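Local coordinates for protein beta-Ala-His dipeptidase (Homo sapiens, PDB 3DLJ) that hydrolyses Xaa-His dipeptides, above all carnosine and anserine, as a secreted zinc metallopeptidase of the M20 family, and forms a homodimer, at residues E26-L31 with I462-Y467; T142-P147 with I204-W209; I446-V451 with T471-A476. One frame throughout, in Å; residues are numbered along the deposited sequence.

Contact 1. Residues E26-L31 with I462-Y467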
ATOM      1  N   GLU A  26      14.653 -20.625   8.448  1.00 32.86           N
ATOM      2  CA  GLU A  26      13.305 -20.985   8.886  1.00 34.08           C
ATOM      3  C   GLU A  26      12.320 -19.822   8.718  1.00 32.74           C
ATOM      4  O   GLU A  26      11.171 -20.049   8.374  1.00 32.54           O
ATOM      5  CB  GLU A  26      13.294 -21.437  10.340  1.00 33.29           C
ATOM      6  CG  GLU A  26      13.656 -22.903  10.571  1.00 37.83           C
ATOM      7  CD  GLU A  26      13.912 -23.203  12.067  1.00 38.65           C
ATOM      8  OE1 GLU A  26      13.265 -22.541  12.927  1.00 44.15           O
ATOM      9  OE2 GLU A  26      14.763 -24.085  12.378  1.00 43.43           O
ATOM     10  N   PHE A  27      12.771 -18.588   8.964  1.00 32.02           N
ATOM     11  CA  PHE A  27      11.894 -17.435   8.837  1.00 31.10           C
ATOM     12  C   PHE A  27      11.553 -17.259   7.341  1.00 30.46           C
ATOM     13  O   PHE A  27      10.452 -16.918   7.014  1.00 30.28           O
ATOM     14  CB  PHE A  27      12.536 -16.153   9.407  1.00 31.15           C
ATOM     15  CG  PHE A  27      12.644 -16.093  10.947  1.00 31.03           C
ATOM     16  CD1 PHE A  27      11.951 -16.975  11.770  1.00 31.22           C
ATOM     17  CD2 PHE A  27      13.422 -15.096  11.553  1.00 29.62           C
ATOM     18  CE1 PHE A  27      12.027 -16.886  13.153  1.00 30.96           C
ATOM     19  CE2 PHE A  27      13.511 -14.991  12.925  1.00 29.42           C
ATOM     20  CZ  PHE A  27      12.821 -15.888  13.744  1.00 30.94           C
ATOM     21  N   VAL A  28      12.536 -17.491   6.467  1.00 30.14           N
ATOM     22  CA  VAL A  28      12.433 -17.380   5.012  1.00 29.32           C
ATOM     23  C   VAL A  28      11.614 -18.521   4.408  1.00 30.00           C
ATOM     24  O   VAL A  28      10.957 -18.334   3.388  1.00 30.33           O
ATOM     25  CB  VAL A  28      13.855 -17.365   4.339  1.00 29.22           C
ATOM     26  CG1 VAL A  28      13.766 -17.602   2.818  1.00 28.46           C
ATOM     27  CG2 VAL A  28      14.583 -16.063   4.627  1.00 28.19           C
ATOM     28  N   GLN A  29      11.642 -19.695   5.037  1.00 29.87           N
ATOM     29  CA  GLN A  29      10.818 -20.801   4.586  1.00 30.33           C
ATOM     30  C   GLN A  29       9.362 -20.581   4.982  1.00 30.12           C
ATOM     31  O   GLN A  29       8.471 -20.929   4.222  1.00 30.27           O
ATOM     32  CB  GLN A  29      11.346 -22.151   5.123  1.00 30.77           C
ATOM     33  CG  GLN A  29      10.408 -23.318   4.913  1.00 30.92           C
ATOM     34  CD  GLN A  29      10.280 -23.734   3.447  1.00 33.92           C
ATOM     35  OE1 GLN A  29      11.212 -23.586   2.653  1.00 33.92           O
ATOM     36  NE2 GLN A  29       9.118 -24.263   3.091  1.00 32.80           N
ATOM     37  N   THR A  30       9.108 -20.018   6.166  1.00 29.93           N
ATOM     38  CA  THR A  30       7.734 -19.665   6.511  1.00 30.61           C
ATOM     39  C   THR A  30       7.185 -18.649   5.501  1.00 31.05           C
ATOM     40  O   THR A  30       6.057 -18.790   5.029  1.00 31.57           O
ATOM     41  CB  THR A  30       7.595 -19.117   7.922  1.00 30.91           C
ATOM     42  OG1 THR A  30       8.069 -20.101   8.848  1.00 31.82           O
ATOM     43  CG2 THR A  30       6.132 -18.806   8.230  1.00 29.33           C
ATOM     44  N   LEU A  31       7.991 -17.657   5.130  1.00 30.48           N
ATOM     45  CA  LEU A  31       7.532 -16.706   4.138  1.00 30.10           C
ATOM     46  C   LEU A  31       7.213 -17.388   2.798  1.00 30.58           C
ATOM     47  O   LEU A  31       6.198 -17.089   2.180  1.00 31.31           O
ATOM     48  CB  LEU A  31       8.527 -15.546   3.988  1.00 29.75           C
ATOM     49  CG  LEU A  31       8.158 -14.465   2.965  1.00 29.92           C
ATOM     50  CD1 LEU A  31       6.787 -13.854   3.267  1.00 27.59           C
ATOM     51  CD2 LEU A  31       9.257 -13.375   2.898  1.00 28.63           C
ATOM     52  N   ILE A 462      11.083  -9.014  -1.510  1.00 30.33           N
ATOM     53  CA  ILE A 462      11.653  -8.336  -0.378  1.00 29.59           C
ATOM     54  C   ILE A 462      13.094  -8.830  -0.283  1.00 30.20           C
ATOM     55  O   ILE A 462      13.356 -10.018  -0.547  1.00 29.84           O
ATOM     56  CB  ILE A 462      10.851  -8.554   0.946  1.00 29.81           C
ATOM     57  CG1 ILE A 462      11.315  -7.540   2.016  1.00 28.71           C
ATOM     58  CG2 ILE A 462      10.920 -10.040   1.434  1.00 28.96           C
ATOM     59  CD1 ILE A 462      10.514  -7.548   3.276  1.00 29.91           C
ATOM     60  N   ASN A 463      14.034  -7.933   0.041  1.00 29.74           N
ATOM     61  CA  ASN A 463      15.405  -8.371   0.330  1.00 30.75           C
ATOM     62  C   ASN A 463      15.487  -9.198   1.616  1.00 30.48           C
ATOM     63  O   ASN A 463      14.873  -8.841   2.619  1.00 29.44           O
ATOM     64  CB  ASN A 463      16.380  -7.180   0.420  1.00 31.04           C
ATOM     65  CG  ASN A 463      16.392  -6.339  -0.841  1.00 33.53           C
ATOM     66  OD1 ASN A 463      16.014  -6.802  -1.912  1.00 36.25           O
ATOM     67  ND2 ASN A 463      16.834  -5.097  -0.723  1.00 35.47           N
ATOM     68  N   ARG A 464      16.248 -10.296   1.588  1.00 31.24           N
ATOM     69  CA  ARG A 464      16.484 -11.094   2.804  1.00 32.43           C
ATOM     70  C   ARG A 464      16.996 -10.213   3.955  1.00 32.10           C
ATOM     71  O   ARG A 464      16.565 -10.360   5.102  1.00 32.21           O
ATOM     72  CB  ARG A 464      17.473 -12.241   2.535  1.00 32.49           C
ATOM     73  CG  ARG A 464      17.829 -13.035   3.785  1.00 33.75           C
ATOM     74  CD  ARG A 464      19.006 -14.000   3.585  1.00 33.42           C
ATOM     75  NE  ARG A 464      18.566 -15.254   2.987  1.00 33.08           N
ATOM     76  CZ  ARG A 464      18.214 -16.349   3.658  1.00 33.28           C
ATOM     77  NH1 ARG A 464      17.833 -17.415   2.981  1.00 31.32           N
ATOM     78  NH2 ARG A 464      18.235 -16.387   4.989  1.00 31.47           N
ATOM     79  N   TRP A 465      17.900  -9.287   3.639  1.00 31.97           N
ATOM     80  CA  TRP A 465      18.474  -8.408   4.651  1.00 32.30           C
ATOM     81  C   TRP A 465      17.413  -7.536   5.316  1.00 31.81           C
ATOM     82  O   TRP A 465      17.396  -7.412   6.551  1.00 32.03           O
ATOM     83  CB  TRP A 465      19.562  -7.557   4.029  1.00 33.80           C
ATOM     84  CG  TRP A 465      20.325  -6.687   4.972  1.00 35.08           C
ATOM     85  CD1 TRP A 465      21.396  -7.050   5.764  1.00 36.20           C
ATOM     86  CD2 TRP A 465      20.137  -5.279   5.174  1.00 36.66           C
ATOM     87  NE1 TRP A 465      21.855  -5.955   6.461  1.00 35.39           N
ATOM     88  CE2 TRP A 465      21.105  -4.858   6.119  1.00 35.84           C
ATOM     89  CE3 TRP A 465      19.226  -4.338   4.666  1.00 36.96           C
ATOM     90  CZ2 TRP A 465      21.194  -3.528   6.565  1.00 37.37           C
ATOM     91  CZ3 TRP A 465      19.319  -3.011   5.105  1.00 37.19           C
ATOM     92  CH2 TRP A 465      20.300  -2.620   6.040  1.00 36.86           C
ATOM     93  N   ASN A 466      16.525  -6.955   4.506  1.00 30.76           N
ATOM     94  CA  ASN A 466      15.399  -6.165   5.012  1.00 30.29           C
ATOM     95  C   ASN A 466      14.428  -6.963   5.867  1.00 29.95           C
ATOM     96  O   ASN A 466      13.947  -6.467   6.889  1.00 30.33           O
ATOM     97  CB  ASN A 466      14.631  -5.542   3.870  1.00 29.90           C
ATOM     98  CG  ASN A 466      15.408  -4.469   3.174  1.00 30.71           C
ATOM     99  OD1 ASN A 466      16.503  -4.702   2.677  1.00 31.37           O
ATOM    100  ND2 ASN A 466      14.827  -3.283   3.098  1.00 31.49           N
ATOM    101  N   TYR A 467      14.143  -8.188   5.439  1.00 28.73           N
ATOM    102  CA  TYR A 467      13.231  -9.083   6.141  1.00 28.76           C
ATOM    103  C   TYR A 467      13.791  -9.546   7.494  1.00 28.57           C
ATOM    104  O   TYR A 467      13.075  -9.579   8.483  1.00 29.12           O
ATOM    105  CB  TYR A 467      12.930 -10.286   5.234  1.00 27.98           C
ATOM    106  CG  TYR A 467      12.059 -11.380   5.808  1.00 28.58           C
ATOM    107  CD1 TYR A 467      10.765 -11.104   6.294  1.00 29.18           C
ATOM    108  CD2 TYR A 467      12.500 -12.711   5.819  1.00 26.02           C
ATOM    109  CE1 TYR A 467       9.942 -12.120   6.798  1.00 27.72           C
ATOM    110  CE2 TYR A 467      11.688 -13.729   6.305  1.00 26.83           C
ATOM    111  CZ  TYR A 467      10.393 -13.427   6.797  1.00 28.79           C
ATOM    112  OH  TYR A 467       9.567 -14.442   7.304  1.00 27.52           O
TER
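Y467 reaches from helix 464-482 to helix 24-35 and makes the one hydrogen bond of the contact, from its OH to the backbone O of F27 at 2.6 Å. The phenol comes in from above the carbonyl plane, 54° out of it, and L31 N, the helical donor to the same oxygen, arrives from the opposite face.

Apolar packing surrounds this bond. L31 CD2 sits over the centre of the Y467 ring in a CH-pi contact, 4.0 Å from the centroid, and also touches I462 CG2 at 4.0 Å. L31 extends with its CG opposite the backbone N (chi1 -180°), which lays its side chain alongside the ring, running the opposite way, and brings L31 CB to 3.6 Å from Y467 OH. The F27 CB and V28 CG2 groups meet the ring at CE2.

The third element is V28 CG2, which lies over one face of the R464 guanidinium, 3.7 Å from R464 NH2. The charge itself is held elsewhere, in salt bridges to E131 and D25.

A phenylalanine here would probably cost F27 O its second donor, and with it the direct polar tie between the two helices. The contact thus joins helix 24-35 to the start of helix 464-482 by one hydrogen bond between the segments, flanked by aliphatic groups and by the R464 guanidinium, with the hydroxyl proton given to a helix carbonyl.

Contact 2. Residues T142-P147 with I204-W209. With ZN (zinc ion), chain D; ZN (zinc ion), chain C.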
ATOM      1  N   THR A 142       6.941  -8.295  -0.069  1.00 32.17           N
ATOM      2  CA  THR A 142       6.988  -7.002   0.634  1.00 31.88           C
ATOM      3  C   THR A 142       5.555  -6.519   1.028  1.00 31.76           C
ATOM      4  O   THR A 142       5.369  -5.913   2.077  1.00 32.32           O
ATOM      5  CB  THR A 142       7.730  -5.914  -0.201  1.00 31.29           C
ATOM      6  OG1 THR A 142       8.445  -5.035   0.678  1.00 33.54           O
ATOM      7  CG2 THR A 142       6.765  -5.081  -1.033  1.00 29.74           C
ATOM      8  N   ASP A 143       4.564  -6.818   0.197  1.00 31.57           N
ATOM      9  CA  ASP A 143       3.184  -6.293   0.350  1.00 31.81           C
ATOM     10  C   ASP A 143       2.105  -7.416   0.469  1.00 31.07           C
ATOM     11  O   ASP A 143       1.503  -7.793  -0.534  1.00 31.42           O
ATOM     12  CB  ASP A 143       2.891  -5.391  -0.861  1.00 31.53           C
ATOM     13  CG  ASP A 143       1.589  -4.605  -0.742  1.00 33.43           C
ATOM     14  OD1 ASP A 143       0.976  -4.550   0.353  1.00 31.63           O
ATOM     15  OD2 ASP A 143       1.181  -4.020  -1.780  1.00 35.45           O
ATOM     16  N   ASN A 144       1.825  -7.947   1.662  1.00 30.58           N
ATOM     17  CA  ASN A 144       2.390  -7.524   2.948  1.00 30.09           C
ATOM     18  C   ASN A 144       2.811  -8.695   3.866  1.00 30.15           C
ATOM     19  O   ASN A 144       2.815  -8.550   5.081  1.00 31.08           O
ATOM     20  CB  ASN A 144       1.352  -6.652   3.662  1.00 29.83           C
ATOM     21  CG  ASN A 144       1.931  -5.848   4.804  1.00 29.53           C
ATOM     22  OD1 ASN A 144       1.306  -5.729   5.864  1.00 29.52           O
ATOM     23  ND2 ASN A 144       3.119  -5.282   4.601  1.00 27.84           N
ATOM     24  N   LYS A 145       3.177  -9.849   3.299  1.00 30.05           N
ATOM     25  CA  LYS A 145       3.445 -11.067   4.102  1.00 29.54           C
ATOM     26  C   LYS A 145       4.818 -11.004   4.780  1.00 29.59           C
ATOM     27  O   LYS A 145       4.956 -11.391   5.947  1.00 30.04           O
ATOM     28  CB  LYS A 145       3.286 -12.335   3.243  1.00 28.99           C
ATOM     29  CG  LYS A 145       1.812 -12.631   2.876  1.00 30.20           C
ATOM     30  CD  LYS A 145       1.641 -13.584   1.691  1.00 28.58           C
ATOM     31  CE  LYS A 145       0.175 -13.949   1.523  1.00 29.26           C
ATOM     32  NZ  LYS A 145      -0.073 -14.864   0.356  1.00 27.24           N
ATOM     33  N   GLY A 146       5.815 -10.482   4.066  1.00 29.14           N
ATOM     34  CA  GLY A 146       7.156 -10.246   4.636  1.00 29.24           C
ATOM     35  C   GLY A 146       7.146  -9.455   5.945  1.00 29.43           C
ATOM     36  O   GLY A 146       7.633  -9.942   6.963  1.00 29.91           O
ATOM     37  N   PRO A 147       6.646  -8.203   5.919  1.00 29.32           N
ATOM     38  CA  PRO A 147       6.587  -7.417   7.155  1.00 29.33           C
ATOM     39  C   PRO A 147       5.624  -7.941   8.242  1.00 29.78           C
ATOM     40  O   PRO A 147       5.896  -7.767   9.427  1.00 31.16           O
ATOM     41  CB  PRO A 147       6.194  -6.000   6.659  1.00 28.59           C
ATOM     42  CG  PRO A 147       6.553  -5.969   5.239  1.00 27.19           C
ATOM     43  CD  PRO A 147       6.238  -7.391   4.755  1.00 28.95           C
ATOM     44  N   ILE A 204       2.012   0.192  11.627  1.00 34.65           N
ATOM     45  CA  ILE A 204       1.781  -0.337  10.284  1.00 34.34           C
ATOM     46  C   ILE A 204       3.152  -0.430   9.629  1.00 34.20           C
ATOM     47  O   ILE A 204       3.957   0.497   9.728  1.00 33.99           O
ATOM     48  CB  ILE A 204       0.840   0.577   9.427  1.00 34.22           C
ATOM     49  CG1 ILE A 204      -0.535   0.762  10.102  1.00 34.10           C
ATOM     50  CG2 ILE A 204       0.705   0.047   7.947  1.00 34.31           C
ATOM     51  CD1 ILE A 204      -1.462   1.786   9.384  1.00 34.54           C
ATOM     52  N   SER A 205       3.416  -1.549   8.972  1.00 34.34           N
ATOM     53  CA  SER A 205       4.643  -1.724   8.230  1.00 35.13           C
ATOM     54  C   SER A 205       4.295  -2.171   6.811  1.00 35.93           C
ATOM     55  O   SER A 205       4.324  -3.364   6.487  1.00 36.71           O
ATOM     56  CB  SER A 205       5.535  -2.762   8.933  1.00 35.28           C
ATOM     57  OG  SER A 205       6.839  -2.815   8.368  1.00 33.49           O
ATOM     58  N   ASP A 206       3.963  -1.220   5.949  1.00 36.24           N
ATOM     59  CA  ASP A 206       3.541  -1.574   4.604  1.00 36.39           C
ATOM     60  C   ASP A 206       3.925  -0.487   3.631  1.00 36.80           C
ATOM     61  O   ASP A 206       3.089   0.065   2.910  1.00 37.31           O
ATOM     62  CB  ASP A 206       2.034  -1.829   4.579  1.00 36.35           C
ATOM     63  CG  ASP A 206       1.575  -2.578   3.313  1.00 38.72           C
ATOM     64  OD1 ASP A 206       2.444  -3.010   2.504  1.00 38.16           O
ATOM     65  OD2 ASP A 206       0.330  -2.706   3.129  1.00 39.16           O
ATOM     66  N   ASN A 207       5.210  -0.171   3.621  1.00 37.33           N
ATOM     67  CA  ASN A 207       5.735   0.923   2.811  1.00 37.37           C
ATOM     68  C   ASN A 207       7.235   0.805   2.676  1.00 37.45           C
ATOM     69  O   ASN A 207       7.853  -0.054   3.319  1.00 37.51           O
ATOM     70  CB  ASN A 207       5.295   2.296   3.344  1.00 37.72           C
ATOM     71  CG  ASN A 207       5.554   2.478   4.824  1.00 38.46           C
ATOM     72  OD1 ASN A 207       5.039   1.742   5.689  1.00 39.21           O
ATOM     73  ND2 ASN A 207       6.320   3.502   5.131  1.00 41.43           N
ATOM     74  N   LEU A 208       7.810   1.627   1.804  1.00 37.50           N
ATOM     75  CA  LEU A 208       9.179   1.455   1.370  1.00 37.64           C
ATOM     76  C   LEU A 208      10.108   2.604   1.789  1.00 38.37           C
ATOM     77  O   LEU A 208       9.665   3.741   1.987  1.00 37.12           O
ATOM     78  CB  LEU A 208       9.206   1.318  -0.154  1.00 37.54           C
ATOM     79  CG  LEU A 208       8.222   0.355  -0.826  1.00 38.55           C
ATOM     80  CD1 LEU A 208       8.502   0.325  -2.305  1.00 38.05           C
ATOM     81  CD2 LEU A 208       8.267  -1.046  -0.224  1.00 35.48           C
ATOM     82  N   TRP A 209      11.397   2.288   1.908  1.00 39.34           N
ATOM     83  CA  TRP A 209      12.438   3.309   2.036  1.00 40.78           C
ATOM     84  C   TRP A 209      12.576   4.007   0.690  1.00 41.52           C
ATOM     85  O   TRP A 209      11.964   3.592  -0.282  1.00 41.06           O
ATOM     86  CB  TRP A 209      13.787   2.716   2.449  1.00 41.24           C
ATOM     87  CG  TRP A 209      13.795   1.870   3.700  1.00 41.74           C
ATOM     88  CD1 TRP A 209      12.896   1.890   4.730  1.00 43.25           C
ATOM     89  CD2 TRP A 209      14.763   0.876   4.037  1.00 42.71           C
ATOM     90  NE1 TRP A 209      13.241   0.958   5.684  1.00 42.25           N
ATOM     91  CE2 TRP A 209      14.381   0.320   5.281  1.00 42.15           C
ATOM     92  CE3 TRP A 209      15.912   0.386   3.398  1.00 43.93           C
ATOM     93  CZ2 TRP A 209      15.114  -0.691   5.910  1.00 43.63           C
ATOM     94  CZ3 TRP A 209      16.649  -0.628   4.029  1.00 44.93           C
ATOM     95  CH2 TRP A 209      16.242  -1.155   5.275  1.00 43.69           C
TER
HETATM   96 ZN    ZN D2002      -0.193  -3.621   1.615  1.00 30.29          ZN
HETATM   97 ZN    ZN C2001      -0.884  -3.377  -1.778  1.00 34.93          ZN
HETATM   98  O   HOH W   1       1.339  -3.621   8.099  1.00 25.28           O
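The amide of N144 stacks on the carboxylate of D206, their planes 26° apart, with N144 ND2 3.2 Å from D206 OD1 but badly angled for a hydrogen bond. In its own plane the amide points N144 ND2 instead at the backbone O of S205, 2.9 Å away, along a nearly straight bond (169°). The other end of the amide, N144 OD1, accepts from a water that in turn accepts from S205 N, so both ends of the flat group are tied to S205.

The D143 carboxylate is turned 55° from that of D206 and bridges the two zinc ions. D143 OD1 lies 2.0 Å from one zinc, shared with D206 OD2 and completed by H110; D143 OD2 lies 2.2 Å from the other zinc, which E178 and H456 also bind. Joined by a cis peptide, D143 and N144 present the bridging carboxylate and the stacked amide.

D143 OD1 and D206 OD1, two acceptors, stand only 3.0 Å apart, a closeness that the shared zinc, bound through D143 OD1 and D206 OD2, presumably makes tolerable. This is the cocatalytic dizinc centre of M20 peptidases with its bridging aspartate, and N144 is a second-shell residue whose fixed amide backs the zinc ligand D206.

Contact 3. Residues I446-V451 with T471-A476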
ATOM      1  N   ILE A 446       6.417   2.135   9.969  1.00 36.26           N
ATOM      2  CA  ILE A 446       7.785   1.619   9.924  1.00 35.66           C
ATOM      3  C   ILE A 446       7.997   0.797   8.646  1.00 35.07           C
ATOM      4  O   ILE A 446       7.648  -0.370   8.593  1.00 35.43           O
ATOM      5  CB  ILE A 446       8.130   0.784  11.189  1.00 35.89           C
ATOM      6  CG1 ILE A 446       7.680   1.538  12.463  1.00 36.02           C
ATOM      7  CG2 ILE A 446       9.619   0.480  11.227  1.00 35.15           C
ATOM      8  CD1 ILE A 446       7.900   0.792  13.780  1.00 35.45           C
ATOM      9  N   PRO A 447       8.582   1.419   7.616  1.00 34.43           N
ATOM     10  CA  PRO A 447       8.812   0.736   6.356  1.00 33.59           C
ATOM     11  C   PRO A 447       9.893  -0.337   6.511  1.00 33.64           C
ATOM     12  O   PRO A 447      10.906  -0.075   7.140  1.00 31.74           O
ATOM     13  CB  PRO A 447       9.266   1.867   5.418  1.00 33.68           C
ATOM     14  CG  PRO A 447       9.813   2.954   6.324  1.00 33.71           C
ATOM     15  CD  PRO A 447       9.084   2.814   7.626  1.00 34.38           C
ATOM     16  N   LEU A 448       9.647  -1.543   5.975  1.00 34.16           N
ATOM     17  CA  LEU A 448      10.686  -2.586   5.881  1.00 34.77           C
ATOM     18  C   LEU A 448      11.184  -2.779   4.450  1.00 35.01           C
ATOM     19  O   LEU A 448      12.289  -3.298   4.230  1.00 34.96           O
ATOM     20  CB  LEU A 448      10.214  -3.942   6.441  1.00 35.01           C
ATOM     21  CG  LEU A 448      10.028  -4.182   7.943  1.00 34.62           C
ATOM     22  CD1 LEU A 448      10.168  -5.678   8.267  1.00 32.82           C
ATOM     23  CD2 LEU A 448      11.010  -3.385   8.719  1.00 31.58           C
ATOM     24  N   GLY A 449      10.384  -2.343   3.484  1.00 34.93           N
ATOM     25  CA  GLY A 449      10.715  -2.532   2.083  1.00 34.96           C
ATOM     26  C   GLY A 449      11.779  -1.617   1.515  1.00 35.43           C
ATOM     27  O   GLY A 449      11.960  -0.493   1.975  1.00 35.46           O
ATOM     28  N   ALA A 450      12.506  -2.108   0.514  1.00 35.81           N
ATOM     29  CA  ALA A 450      13.411  -1.248  -0.238  1.00 36.00           C
ATOM     30  C   ALA A 450      12.637  -0.550  -1.334  1.00 35.48           C
ATOM     31  O   ALA A 450      11.579  -1.013  -1.765  1.00 36.69           O
ATOM     32  CB  ALA A 450      14.609  -2.020  -0.819  1.00 35.18           C
ATOM     33  N   VAL A 451      13.205   0.554  -1.797  1.00 35.67           N
ATOM     34  CA  VAL A 451      12.624   1.424  -2.824  1.00 34.88           C
ATOM     35  C   VAL A 451      12.286   0.651  -4.095  1.00 35.00           C
ATOM     36  O   VAL A 451      11.316   0.976  -4.794  1.00 34.98           O
ATOM     37  CB  VAL A 451      13.615   2.623  -3.111  1.00 35.30           C
ATOM     38  CG1 VAL A 451      14.904   2.150  -3.803  1.00 33.42           C
ATOM     39  CG2 VAL A 451      12.932   3.742  -3.884  1.00 34.37           C
ATOM     40  N   THR A 471      13.096  -7.840  11.284  1.00 29.07           N
ATOM     41  CA  THR A 471      12.709  -8.631  12.440  1.00 28.69           C
ATOM     42  C   THR A 471      13.398  -8.137  13.724  1.00 29.03           C
ATOM     43  O   THR A 471      12.750  -8.011  14.775  1.00 29.46           O
ATOM     44  CB  THR A 471      12.993 -10.155  12.203  1.00 28.83           C
ATOM     45  OG1 THR A 471      12.424 -10.578  10.944  1.00 29.35           O
ATOM     46  CG2 THR A 471      12.444 -11.008  13.341  1.00 26.02           C
ATOM     47  N   LYS A 472      14.693  -7.842  13.632  1.00 28.92           N
ATOM     48  CA  LYS A 472      15.452  -7.246  14.735  1.00 29.73           C
ATOM     49  C   LYS A 472      14.986  -5.849  15.126  1.00 30.13           C
ATOM     50  O   LYS A 472      14.964  -5.502  16.327  1.00 29.68           O
ATOM     51  CB  LYS A 472      16.933  -7.196  14.387  1.00 29.78           C
ATOM     52  CG  LYS A 472      17.569  -8.548  14.352  1.00 30.53           C
ATOM     53  CD  LYS A 472      18.708  -8.546  13.376  1.00 32.61           C
ATOM     54  CE  LYS A 472      19.466  -9.828  13.432  1.00 31.29           C
ATOM     55  NZ  LYS A 472      20.831  -9.537  12.980  1.00 31.69           N
ATOM     56  N   LEU A 473      14.627  -5.056  14.113  1.00 30.36           N
ATOM     57  CA  LEU A 473      14.091  -3.719  14.307  1.00 30.64           C
ATOM     58  C   LEU A 473      12.832  -3.787  15.165  1.00 31.65           C
ATOM     59  O   LEU A 473      12.674  -3.024  16.134  1.00 32.47           O
ATOM     60  CB  LEU A 473      13.766  -3.058  12.957  1.00 30.87           C
ATOM     61  CG  LEU A 473      13.073  -1.692  12.989  1.00 29.51           C
ATOM     62  CD1 LEU A 473      13.991  -0.731  13.670  1.00 31.42           C
ATOM     63  CD2 LEU A 473      12.762  -1.190  11.600  1.00 31.29           C
ATOM     64  N   PHE A 474      11.930  -4.690  14.803  1.00 31.07           N
ATOM     65  CA  PHE A 474      10.727  -4.877  15.581  1.00 30.97           C
ATOM     66  C   PHE A 474      11.026  -5.331  17.023  1.00 31.02           C
ATOM     67  O   PHE A 474      10.386  -4.871  17.981  1.00 30.96           O
ATOM     68  CB  PHE A 474       9.751  -5.834  14.851  1.00 30.32           C
ATOM     69  CG  PHE A 474       9.091  -5.242  13.624  1.00 29.57           C
ATOM     70  CD1 PHE A 474       8.831  -3.867  13.526  1.00 29.51           C
ATOM     71  CD2 PHE A 474       8.677  -6.074  12.570  1.00 28.58           C
ATOM     72  CE1 PHE A 474       8.190  -3.322  12.384  1.00 28.26           C
ATOM     73  CE2 PHE A 474       8.020  -5.543  11.405  1.00 26.99           C
ATOM     74  CZ  PHE A 474       7.777  -4.173  11.324  1.00 29.43           C
ATOM     75  N   ALA A 475      11.976  -6.252  17.180  1.00 31.59           N
ATOM     76  CA  ALA A 475      12.435  -6.686  18.528  1.00 32.06           C
ATOM     77  C   ALA A 475      12.924  -5.504  19.415  1.00 32.40           C
ATOM     78  O   ALA A 475      12.455  -5.319  20.556  1.00 32.87           O
ATOM     79  CB  ALA A 475      13.517  -7.757  18.396  1.00 31.62           C
ATOM     80  N   ALA A 476      13.837  -4.692  18.882  1.00 32.51           N
ATOM     81  CA  ALA A 476      14.309  -3.487  19.571  1.00 33.07           C
ATOM     82  C   ALA A 476      13.154  -2.522  19.938  1.00 33.81           C
ATOM     83  O   ALA A 476      13.157  -1.900  21.019  1.00 34.12           O
ATOM     84  CB  ALA A 476      15.360  -2.766  18.715  1.00 32.55           C
TER
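I446 lays its CG2 methyl against CD2 of L473, 3.6 Å away, where the chain leaving the edge strand 444-445 meets helix 464-482. This is core packing of the alpha/beta catalytic domain of the M20 fold: strand 444-445 closes one side of the six-stranded mixed sheet, and the C-terminal helix packs against the loop that follows it. The contact is purely apolar, made by four buried side chains, two from each segment.

L473 is met by both loop residues. Its CG is anti to the backbone N (chi1 175°), which extends the leucine off the helix so that the one methyl, L473 CD2, touches both I446 CG2 and L448 CD2; L448 CD2 lies 4.0 Å from L473 CD2. The I446 and L473 side chains cross at a slant, whereas L448 and L473 slide past each other in opposite directions.

F474, one residue on, flanks this group. L448 CD1 is 3.8 Å from F474 CE2 and, more loosely, I446 CG2 is 4.2 Å from F474 CE1, both arriving obliquely to the ring. L448 and F474 approach from opposite directions, so their far ends meet across the interface. Beyond the two segments W151 of helix 141-160 meets F474 edge-to-face, and A411 and I412 of helix 403-416 pack on L473, so neighbouring helices continue the hydrophobic layer.

The backbone of the loop is held by polar bonds from elsewhere: the side-chain amide of N466, early in the same C-terminal helix, binds L448 O, and S205 OG binds I446 O. L448 CG itself lies 4.1 Å from F474 CZ.

Overall arrangement
All three contacts belong to the zinc-binding catalytic domain. Centres of contacts 2 and 3 lie about 9 Å apart, and contact 1 is about 12 Å from each. Contacts 1 and 3 share helix 464-482, whose successive turns face first helix 24-35 and then the loop after strand 444-445; helix 141-160, which carries half of contact 2, touches side chains of both. Along the chain contact 2 is nested inside the span closed by contact 1, contact 3 follows contact 2, and the segments of contacts 1 and 3 alternate. The metal centre is thus backed by elements from both ends of the chain, with 204-209 and 446-451 also joined directly through W209 N and G449 O.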